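PDB 5K0P: archaeosine synthase from Pyrobaculum calidifontis, which converts the nitrile of preQ0-modified tRNA to the formamidine of archaeosine, using free ammonium as the nitrogen donor. Local coordinates for residues A[11-19]-A[45-56]; A[62-70]-A[81-89]. All coordinates share one frame; numbering follows the deposited sequence. Where two conformers were deposited one is given.

Contact 1 of 2, residues A[11-19]-A[45-56]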
loop_
_atom_site.group_PDB
_atom_site.type_symbol
_atom_site.label_atom_id
_atom_site.label_comp_id
_atom_site.label_asym_id
_atom_site.label_seq_id
_atom_site.Cartn_x
_atom_site.Cartn_y
_atom_site.Cartn_z
ATOM N N VAL A 11 15.525 4.770 21.249
ATOM C CA VAL A 11 16.120 4.498 19.959
ATOM C C VAL A 11 15.557 3.201 19.420
ATOM O O VAL A 11 15.384 2.269 20.184
ATOM C CB VAL A 11 17.649 4.387 20.092
ATOM C CG1 VAL A 11 18.311 4.009 18.762
ATOM C CG2 VAL A 11 18.278 5.652 20.604
ATOM N N ARG A 12 15.266 3.181 18.117
ATOM C CA ARG A 12 14.766 2.018 17.427
ATOM C C ARG A 12 15.751 1.723 16.320
ATOM O O ARG A 12 16.102 2.633 15.542
ATOM C CB ARG A 12 13.349 2.257 16.894
ATOM C CG ARG A 12 12.294 2.467 18.009
ATOM C CD ARG A 12 10.788 2.502 17.573
ATOM N NE ARG A 12 9.884 2.874 18.679
ATOM C CZ ARG A 12 8.850 2.148 19.102
ATOM N NH1 ARG A 12 8.163 2.541 20.117
ATOM N NH2 ARG A 12 8.524 1.027 18.523
ATOM N N LEU A 13 16.209 0.477 16.261
ATOM C CA LEU A 13 17.106 0.020 15.157
ATOM C C LEU A 13 16.524 -1.164 14.480
ATOM O O LEU A 13 15.933 -1.996 15.141
ATOM C CB LEU A 13 18.482 -0.314 15.660
ATOM C CG LEU A 13 19.064 0.726 16.549
ATOM C CD1 LEU A 13 20.170 0.118 17.417
ATOM C CD2 LEU A 13 19.539 1.903 15.715
ATOM N N LYS A 14 16.666 -1.257 13.158
ATOM C CA LYS A 14 16.064 -2.330 12.412
ATOM C C LYS A 14 16.967 -2.686 11.271
ATOM O O LYS A 14 17.390 -1.802 10.512
ATOM C CB LYS A 14 14.720 -1.902 11.840
ATOM C CG LYS A 14 14.084 -2.969 10.962
ATOM C CD LYS A 14 12.721 -2.568 10.309
ATOM C CE LYS A 14 11.599 -2.382 11.337
ATOM N NZ LYS A 14 10.398 -2.022 10.554
ATOM N N THR A 15 17.246 -3.974 11.117
ATOM C CA THR A 15 18.114 -4.394 10.020
ATOM C C THR A 15 17.890 -5.866 9.639
ATOM O O THR A 15 17.081 -6.559 10.258
ATOM C CB THR A 15 19.601 -4.064 10.326
ATOM O OG1 THR A 15 20.336 -4.138 9.103
ATOM C CG2 THR A 15 20.211 -5.062 11.298
ATOM N N ARG A 16 18.575 -6.351 8.604
ATOM C CA ARG A 16 18.449 -7.751 8.186
ATOM C C ARG A 16 19.661 -8.505 8.708
ATOM O O ARG A 16 20.725 -7.959 8.874
ATOM C CB ARG A 16 18.345 -7.904 6.648
ATOM C CG ARG A 16 17.106 -7.207 5.990
ATOM C CD ARG A 16 15.807 -8.057 5.917
ATOM N NE ARG A 16 16.078 -9.188 5.008
ATOM C CZ ARG A 16 15.954 -9.157 3.680
ATOM N NH1 ARG A 16 15.481 -8.076 3.075
ATOM N NH2 ARG A 16 16.279 -10.224 2.940
ATOM N N GLY A 17 19.511 -9.778 8.915
ATOM C CA GLY A 17 20.634 -10.619 9.305
ATOM C C GLY A 17 20.420 -12.049 8.833
ATOM O O GLY A 17 19.432 -12.337 8.145
ATOM N N GLU A 18 21.349 -12.932 9.215
ATOM C CA GLU A 18 21.198 -14.314 8.931
ATOM C C GLU A 18 21.935 -15.189 9.941
ATOM O O GLU A 18 22.896 -14.739 10.575
ATOM C CB GLU A 18 21.569 -14.663 7.462
ATOM C CG GLU A 18 22.999 -14.636 7.163
ATOM C CD GLU A 18 23.345 -15.083 5.738
ATOM O OE1 GLU A 18 24.298 -15.923 5.599
ATOM O OE2 GLU A 18 22.722 -14.549 4.783
ATOM N N SER A 19 21.442 -16.402 10.109
ATOM C CA SER A 19 22.098 -17.396 10.947
ATOM C C SER A 19 22.015 -18.700 10.164
ATOM O O SER A 19 21.633 -18.705 8.978
ATOM C CB SER A 19 21.386 -17.474 12.278
ATOM O OG SER A 19 19.990 -17.761 12.159
ATOM N N ILE A 45 25.795 2.565 15.952
ATOM C CA ILE A 45 25.142 1.768 14.967
ATOM C C ILE A 45 26.081 0.711 14.465
ATOM O O ILE A 45 25.675 -0.411 14.144
ATOM C CB ILE A 45 24.706 2.614 13.794
ATOM C CG1 ILE A 45 23.758 3.722 14.221
ATOM C CG2 ILE A 45 24.009 1.740 12.777
ATOM C CD1 ILE A 45 22.604 3.198 15.023
ATOM N N GLU A 46 27.339 1.065 14.371
ATOM C CA GLU A 46 28.372 0.184 13.793
ATOM C C GLU A 46 28.475 -0.987 14.729
ATOM O O GLU A 46 28.601 -2.070 14.238
ATOM C CB GLU A 46 29.757 0.876 13.647
ATOM C CG GLU A 46 29.836 2.037 12.648
ATOM C CD GLU A 46 29.461 3.461 13.197
ATOM O OE1 GLU A 46 28.565 3.636 14.111
ATOM O OE2 GLU A 46 30.046 4.453 12.644
ATOM N N GLU A 47 28.390 -0.767 16.050
ATOM C CA GLU A 47 28.500 -1.848 17.044
ATOM C C GLU A 47 27.271 -2.730 16.978
ATOM O O GLU A 47 27.399 -3.967 16.965
ATOM C CB GLU A 47 28.723 -1.303 18.439
ATOM C CG GLU A 47 29.195 -2.375 19.396
ATOM C CD GLU A 47 29.405 -1.953 20.878
ATOM O OE1 GLU A 47 29.511 -0.752 21.242
ATOM O OE2 GLU A 47 29.492 -2.876 21.715
ATOM N N PHE A 48 26.086 -2.117 16.873
ATOM C CA PHE A 48 24.886 -2.910 16.590
ATOM C C PHE A 48 24.964 -3.858 15.334
ATOM O O PHE A 48 24.665 -5.050 15.434
ATOM C CB PHE A 48 23.638 -1.999 16.521
ATOM C CG PHE A 48 22.417 -2.716 16.113
ATOM C CD1 PHE A 48 21.824 -3.682 16.985
ATOM C CD2 PHE A 48 21.851 -2.507 14.852
ATOM C CE1 PHE A 48 20.671 -4.334 16.619
ATOM C CE2 PHE A 48 20.685 -3.180 14.528
ATOM C CZ PHE A 48 20.101 -4.071 15.404
ATOM N N LYS A 49 25.355 -3.306 14.183
ATOM C CA LYS A 49 25.476 -4.096 13.000
ATOM C C LYS A 49 26.508 -5.269 13.169
ATOM O O LYS A 49 26.299 -6.358 12.693
ATOM C CB LYS A 49 25.932 -3.240 11.898
ATOM C CG LYS A 49 26.238 -4.054 10.677
ATOM C CD LYS A 49 26.484 -3.118 9.528
ATOM C CE LYS A 49 26.063 -3.681 8.165
ATOM N NZ LYS A 49 26.545 -5.029 7.814
ATOM N N LYS A 50 27.633 -5.022 13.811
ATOM C CA LYS A 50 28.582 -6.166 14.134
ATOM C C LYS A 50 27.866 -7.260 15.031
ATOM O O LYS A 50 28.059 -8.478 14.867
ATOM C CB LYS A 50 29.917 -5.719 14.812
ATOM C CG LYS A 50 30.748 -4.605 14.183
ATOM C CD LYS A 50 31.233 -4.759 12.699
ATOM C CE LYS A 50 30.394 -4.105 11.502
ATOM N NZ LYS A 50 29.750 -2.691 11.551
ATOM N N MET A 51 27.103 -6.837 16.036
ATOM C CA MET A 51 26.374 -7.817 16.869
ATOM C C MET A 51 25.477 -8.690 15.986
ATOM O O MET A 51 25.509 -9.908 16.067
ATOM C CB MET A 51 25.514 -7.115 17.897
ATOM C CG MET A 51 26.270 -6.402 19.025
ATOM S SD MET A 51 25.058 -5.561 20.072
ATOM C CE MET A 51 26.195 -4.850 21.253
ATOM N N VAL A 52 24.759 -8.057 15.072
ATOM C CA VAL A 52 23.830 -8.771 14.265
ATOM C C VAL A 52 24.615 -9.680 13.270
ATOM O O VAL A 52 24.208 -10.809 13.089
ATOM C CB VAL A 52 22.904 -7.826 13.457
ATOM C CG1 VAL A 52 22.066 -8.586 12.479
ATOM C CG2 VAL A 52 21.974 -7.051 14.419
ATOM N N ASP A 53 25.643 -9.144 12.608
ATOM C CA ASP A 53 26.431 -9.953 11.687
ATOM C C ASP A 53 27.175 -11.080 12.381
ATOM O O ASP A 53 27.598 -11.981 11.719
ATOM C CB ASP A 53 27.432 -9.103 10.896
ATOM C CG ASP A 53 26.746 -8.207 9.882
ATOM O OD1 ASP A 53 25.595 -8.475 9.558
ATOM O OD2 ASP A 53 27.291 -7.201 9.432
ATOM N N SER A 54 27.344 -11.018 13.697
ATOM C CA SER A 54 28.075 -12.088 14.362
ATOM C C SER A 54 27.456 -13.437 14.165
ATOM O O SER A 54 28.143 -14.435 14.333
ATOM C CB SER A 54 28.253 -11.827 15.867
ATOM O OG SER A 54 27.009 -11.859 16.559
ATOM N N TYR A 55 26.161 -13.487 13.872
ATOM C CA TYR A 55 25.409 -14.755 13.771
ATOM C C TYR A 55 25.553 -15.445 12.386
ATOM O O TYR A 55 25.120 -16.587 12.196
ATOM C CB TYR A 55 23.908 -14.533 14.119
ATOM C CG TYR A 55 23.688 -14.007 15.508
ATOM C CD1 TYR A 55 23.828 -14.815 16.592
ATOM C CD2 TYR A 55 23.314 -12.663 15.730
ATOM C CE1 TYR A 55 23.688 -14.290 17.892
ATOM C CE2 TYR A 55 23.214 -12.138 16.986
ATOM C CZ TYR A 55 23.360 -12.942 18.085
ATOM O OH TYR A 55 23.194 -12.383 19.373
ATOM N N ARG A 56 26.157 -14.744 11.428
ATOM C CA ARG A 56 26.334 -15.296 10.090
ATOM C C ARG A 56 27.177 -16.560 10.280
ATOM O O ARG A 56 28.138 -16.568 11.007
ATOM C CB ARG A 56 27.096 -14.351 9.173
ATOM C CG ARG A 56 26.339 -13.091 8.700
ATOM C CD ARG A 56 27.240 -12.120 7.945
ATOM N NE ARG A 56 27.417 -12.580 6.585
ATOM C CZ ARG A 56 26.495 -12.623 5.652
ATOM N NH1 ARG A 56 25.287 -12.135 5.876
ATOM N NH2 ARG A 56 26.798 -13.109 4.429
HETATM O O HOH W 1 23.743 -12.080 10.682
HETATM O O HOH W 2 23.783 -12.258 3.322
#
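On the helix-covered side of the tunnel-fold sheet, Leu13 and Thr15 of strand 11-19 pack on Phe48 and Val52 of helix 45-53, the two axes 28° apart. Leu13 lies over one face of the Phe48 ring, its CD1 4.1 Å from the ring centroid in a CH-pi contact and its CB near CE2. The opposite face is covered from within the helix by Val52 CG2; both methyls are offset toward the rim. Phe48 CG stands anti to the backbone N (chi1 174°), which carries the ring under Leu13 and its CE2 to within 3.8 Å of Thr15 CG2. Leu13 CD2 is pressed tightly against Ile45 CD1, at 3.4 Å. Farther along, Thr15 CG2 meets Val52 CG2 tip to tip, whereas Thr15 OG1 bonds to the carbonyl of Gly92 in a second subunit. That subunit pairs a strand antiparallel with Arg12 to Lys14, continuing the sheet of the T-fold across the interface. Val52 CG1 rests 4.0 Å from the backbone of Gly17 at CA, a spot where a beta carbon on the glycine would clash.

The type I turn from Asp53 to Arg56 brings the chain closest to the strand, Arg56 CA 4.8 Å from Ser19 CA. Water 1 accepts from Glu18 N and donates to Val52 O, a bridge between strand and helix. Ser19 CA makes a nearly straight CA-H...O contact with Tyr55 O, 3.4 Å away. The Glu18 carboxylate stacks over the Arg56 guanidinium, planes 28° apart; their salt bridge is long, OE2 to NH1 3.7 Å, and water 2 links the same two atoms. Glu18 also pairs with Lys49 of a third subunit, while Lys49 of this chain is salt-bridged to Asp53 OD2, at 2.8 Å from NZ.

Contact 2 of 2, residues A[62-70]-A[81-89]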
loop_
_atom_site.group_PDB
_atom_site.type_symbol
_atom_site.label_atom_id
_atom_site.label_comp_id
_atom_site.label_asym_id
_atom_site.label_seq_id
_atom_site.Cartn_x
_atom_site.Cartn_y
_atom_site.Cartn_z
ATOM N N HIS A 62 16.248 -19.038 16.145
ATOM C CA HIS A 62 15.875 -17.617 16.328
ATOM C C HIS A 62 15.336 -17.260 17.735
ATOM O O HIS A 62 15.557 -16.129 18.223
ATOM C CB HIS A 62 15.015 -17.056 15.166
ATOM C CG HIS A 62 15.766 -17.000 13.851
ATOM N ND1 HIS A 62 15.153 -16.835 12.621
ATOM C CD2 HIS A 62 17.099 -17.131 13.592
ATOM C CE1 HIS A 62 16.071 -16.840 11.667
ATOM N NE2 HIS A 62 17.265 -17.038 12.234
ATOM N N GLU A 63 14.698 -18.221 18.385
ATOM C CA GLU A 63 14.249 -18.015 19.745
ATOM C C GLU A 63 15.416 -17.707 20.675
ATOM O O GLU A 63 15.232 -16.949 21.622
ATOM C CB GLU A 63 13.410 -19.218 20.274
ATOM C CG GLU A 63 14.226 -20.492 20.487
ATOM C CD GLU A 63 13.429 -21.821 20.558
ATOM O OE1 GLU A 63 13.536 -22.549 21.611
ATOM O OE2 GLU A 63 12.753 -22.197 19.568
ATOM N N GLU A 64 16.602 -18.291 20.408
ATOM C CA GLU A 64 17.823 -18.092 21.209
ATOM C C GLU A 64 18.532 -16.854 20.776
ATOM O O GLU A 64 19.087 -16.121 21.585
ATOM C CB GLU A 64 18.797 -19.279 21.075
ATOM C CG GLU A 64 18.267 -20.512 21.714
ATOM C CD GLU A 64 18.930 -21.806 21.186
ATOM O OE1 GLU A 64 19.757 -21.861 20.204
ATOM O OE2 GLU A 64 18.568 -22.815 21.756
ATOM N N LEU A 65 18.589 -16.680 19.472
ATOM C CA LEU A 65 19.164 -15.470 18.908
ATOM C C LEU A 65 18.538 -14.221 19.495
ATOM O O LEU A 65 19.295 -13.345 19.919
ATOM C CB LEU A 65 19.081 -15.473 17.363
ATOM C CG LEU A 65 19.938 -14.397 16.619
ATOM C CD1 LEU A 65 20.166 -14.886 15.165
ATOM C CD2 LEU A 65 19.283 -12.995 16.651
ATOM N N ALA A 66 17.192 -14.114 19.536
ATOM C CA ALA A 66 16.586 -12.879 20.094
ATOM C C ALA A 66 17.068 -12.576 21.512
ATOM O O ALA A 66 17.439 -11.404 21.858
ATOM C CB ALA A 66 15.021 -12.956 20.074
ATOM N N VAL A 67 17.120 -13.642 22.310
ATOM C CA VAL A 67 17.562 -13.550 23.702
ATOM C C VAL A 67 19.078 -13.239 23.801
ATOM O O VAL A 67 19.499 -12.394 24.567
ATOM C CB VAL A 67 17.179 -14.797 24.490
ATOM C CG1 VAL A 67 17.697 -14.684 25.872
ATOM C CG2 VAL A 67 15.673 -14.965 24.494
ATOM N N ASP A 68 19.869 -13.870 22.955
ATOM C CA ASP A 68 21.307 -13.636 22.936
ATOM C C ASP A 68 21.628 -12.178 22.562
ATOM O O ASP A 68 22.470 -11.549 23.186
ATOM C CB ASP A 68 22.004 -14.600 21.974
ATOM C CG ASP A 68 23.472 -14.565 22.122
ATOM O OD1 ASP A 68 23.962 -14.929 23.200
ATOM O OD2 ASP A 68 24.124 -14.130 21.198
ATOM N N LEU A 69 20.940 -11.658 21.558
ATOM C CA LEU A 69 21.155 -10.302 21.095
ATOM C C LEU A 69 20.701 -9.317 22.198
ATOM O O LEU A 69 21.349 -8.328 22.410
ATOM C CB LEU A 69 20.428 -10.060 19.735
ATOM C CG LEU A 69 20.576 -8.646 19.092
ATOM C CD1 LEU A 69 22.047 -8.298 18.895
ATOM C CD2 LEU A 69 19.856 -8.540 17.732
ATOM N N LEU A 70 19.618 -9.595 22.898
ATOM C CA LEU A 70 19.216 -8.781 24.096
ATOM C C LEU A 70 20.284 -8.661 25.115
ATOM O O LEU A 70 20.567 -7.531 25.654
ATOM C CB LEU A 70 17.969 -9.365 24.730
ATOM C CG LEU A 70 17.434 -8.510 25.873
ATOM C CD1 LEU A 70 15.998 -8.102 25.679
ATOM C CD2 LEU A 70 17.532 -9.282 27.152
ATOM N N TYR A 81 15.484 -0.309 29.526
ATOM C CA TYR A 81 14.491 -1.006 28.728
ATOM C C TYR A 81 15.163 -1.368 27.415
ATOM O O TYR A 81 15.831 -0.535 26.800
ATOM C CB TYR A 81 13.244 -0.128 28.401
ATOM C CG TYR A 81 12.316 -0.721 27.358
ATOM C CD1 TYR A 81 11.616 -1.863 27.611
ATOM C CD2 TYR A 81 12.148 -0.112 26.113
ATOM C CE1 TYR A 81 10.778 -2.411 26.690
ATOM C CE2 TYR A 81 11.305 -0.652 25.155
ATOM C CZ TYR A 81 10.641 -1.814 25.443
ATOM O OH TYR A 81 9.806 -2.318 24.471
ATOM N N VAL A 82 14.947 -2.603 27.006
ATOM C CA VAL A 82 15.380 -3.152 25.687
ATOM C C VAL A 82 14.396 -4.186 25.254
ATOM O O VAL A 82 13.967 -5.036 26.073
ATOM C CB VAL A 82 16.705 -3.938 25.741
ATOM C CG1 VAL A 82 17.286 -4.248 24.343
ATOM C CG2 VAL A 82 17.701 -3.108 26.381
ATOM N N LYS A 83 14.056 -4.142 23.966
ATOM C CA LYS A 83 13.285 -5.156 23.339
ATOM C C LYS A 83 13.895 -5.487 21.998
ATOM O O LYS A 83 14.268 -4.588 21.237
ATOM C CB LYS A 83 11.835 -4.692 23.162
ATOM C CG LYS A 83 10.952 -5.734 22.549
ATOM C CD LYS A 83 9.483 -5.355 22.555
ATOM C CE LYS A 83 9.185 -4.357 21.430
ATOM N NZ LYS A 83 7.726 -4.083 21.224
ATOM N N VAL A 84 13.954 -6.798 21.721
ATOM C CA VAL A 84 14.485 -7.357 20.512
ATOM C C VAL A 84 13.445 -8.235 19.848
ATOM O O VAL A 84 12.928 -9.132 20.489
ATOM C CB VAL A 84 15.685 -8.254 20.807
ATOM C CG1 VAL A 84 16.215 -8.880 19.506
ATOM C CG2 VAL A 84 16.786 -7.479 21.524
ATOM N N THR A 85 13.241 -8.061 18.546
ATOM C CA THR A 85 12.240 -8.762 17.833
ATOM C C THR A 85 12.894 -9.292 16.588
ATOM O O THR A 85 13.497 -8.509 15.825
ATOM C CB THR A 85 11.011 -7.880 17.414
ATOM O OG1 THR A 85 10.317 -7.346 18.596
ATOM C CG2 THR A 85 10.011 -8.786 16.684
ATOM N N VAL A 86 12.830 -10.625 16.448
ATOM C CA VAL A 86 13.411 -11.354 15.315
ATOM C C VAL A 86 12.297 -11.979 14.515
ATOM O O VAL A 86 11.554 -12.763 15.089
ATOM C CB VAL A 86 14.400 -12.428 15.807
ATOM C CG1 VAL A 86 14.935 -13.231 14.644
ATOM C CG2 VAL A 86 15.486 -11.795 16.660
ATOM N N LYS A 87 12.210 -11.628 13.211
ATOM C CA LYS A 87 11.138 -12.048 12.309
ATOM C C LYS A 87 11.772 -12.880 11.223
ATOM O O LYS A 87 12.732 -12.435 10.625
ATOM C CB LYS A 87 10.382 -10.830 11.629
ATOM C CG LYS A 87 9.892 -9.798 12.642
ATOM C CD LYS A 87 8.982 -8.649 12.092
ATOM C CE LYS A 87 8.632 -7.651 13.213
ATOM N NZ LYS A 87 7.821 -6.522 12.665
ATOM N N SER A 88 11.286 -14.100 11.023
ATOM C CA SER A 88 11.736 -14.964 9.996
ATOM C C SER A 88 10.561 -15.798 9.494
ATOM O O SER A 88 9.400 -15.655 9.989
ATOM C CB SER A 88 12.874 -15.862 10.511
ATOM O OG SER A 88 12.538 -16.385 11.800
ATOM N N TYR A 89 10.875 -16.657 8.523
ATOM C CA TYR A 89 9.900 -17.390 7.754
ATOM C C TYR A 89 10.466 -18.791 7.588
ATOM O O TYR A 89 11.570 -18.977 7.047
ATOM C CB TYR A 89 9.704 -16.670 6.415
ATOM C CG TYR A 89 8.586 -17.212 5.590
ATOM C CD1 TYR A 89 7.309 -17.280 6.113
ATOM C CD2 TYR A 89 8.777 -17.618 4.256
ATOM C CE1 TYR A 89 6.249 -17.756 5.371
ATOM C CE2 TYR A 89 7.711 -18.099 3.499
ATOM C CZ TYR A 89 6.448 -18.160 4.076
ATOM O OH TYR A 89 5.365 -18.603 3.426
#
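His62 ND1 and Ser88 OG are joined by a nearly straight hydrogen bond of 2.8 Å (angle 165°), in which either may be the donor. The hydroxyl meets the imidazole at its edge, near the ring plane, and Ser88 CB lies at the same edge, 3.5 Å from His62 CE1. Ser88 OG sits between its own backbone N and carbonyl carbon (chi1 45°), the rotation that presents it to the ring. With His62 NE2 bonded to Ser19 OG and Phe30 meeting the imidazole edge-to-face, both ring nitrogens are engaged and the ring's rotation is fixed. Replacing His62 by an alanine would probably leave the Ser88 and Ser19 hydroxyls without their shared partner and open a gap beside Val86, where the ring had been. His62 belongs to the experimentally established substrate site, which two adjacent subunits share.

Behind this polar end the contact is hydrophobic. Val86 splits its two methyls: CG1 lies 3.9 Å from His62 CB, and CG2 is 3.6 Å from Ala66 CB; the Leu65 side chain crosses Val86 at about a right angle, its CD2 also reaching CG2. The small Ala66 brings the helix close to the strand, its CA 5.9 Å from that of Val84. Two residues back along the strand from Val86, Val84 CG1 touches Ala66 O and Leu69 CD2, while its CG2 packs against Leu70 CB at 3.9 Å. Leu70 CD1 ends over the backbone of Val82, 3.7 Å from its carbonyl O.

Helix segment 62-70 runs nearly antiparallel to strand segment 81-89, at 152°, with Val82, Val84, Val86 and Ser88 directed at it. The strand lies between 27-37 and 93-102 in the sheet, and the helix also spans to the first of these, Leu65 touching Phe30 and Leu69 touching Val32.

Contacts 1 and 2 follow each other along the chain and lay two successive helices on the same antiparallel sheet, their centres 11 Å apart. Two probable hydrogen bonds join them: Ser19 OG to His62 NE2 at 2.8 Å, and Tyr55 OH to Asp68 OD2 at 2.7 Å. The Tyr55 ring also packs on helix 62-77, its CG 3.6 Å from Leu65 CD1. Both contacts reach the substrate sites at the subunit interfaces: each site draws Ile45 and Glu46 from one subunit and His62 and Glu63 from its neighbour. The His62 side chain lies about 3 Å from that of Asp28 and about 7 Å from that of Cys21, which forms the thioimide intermediate.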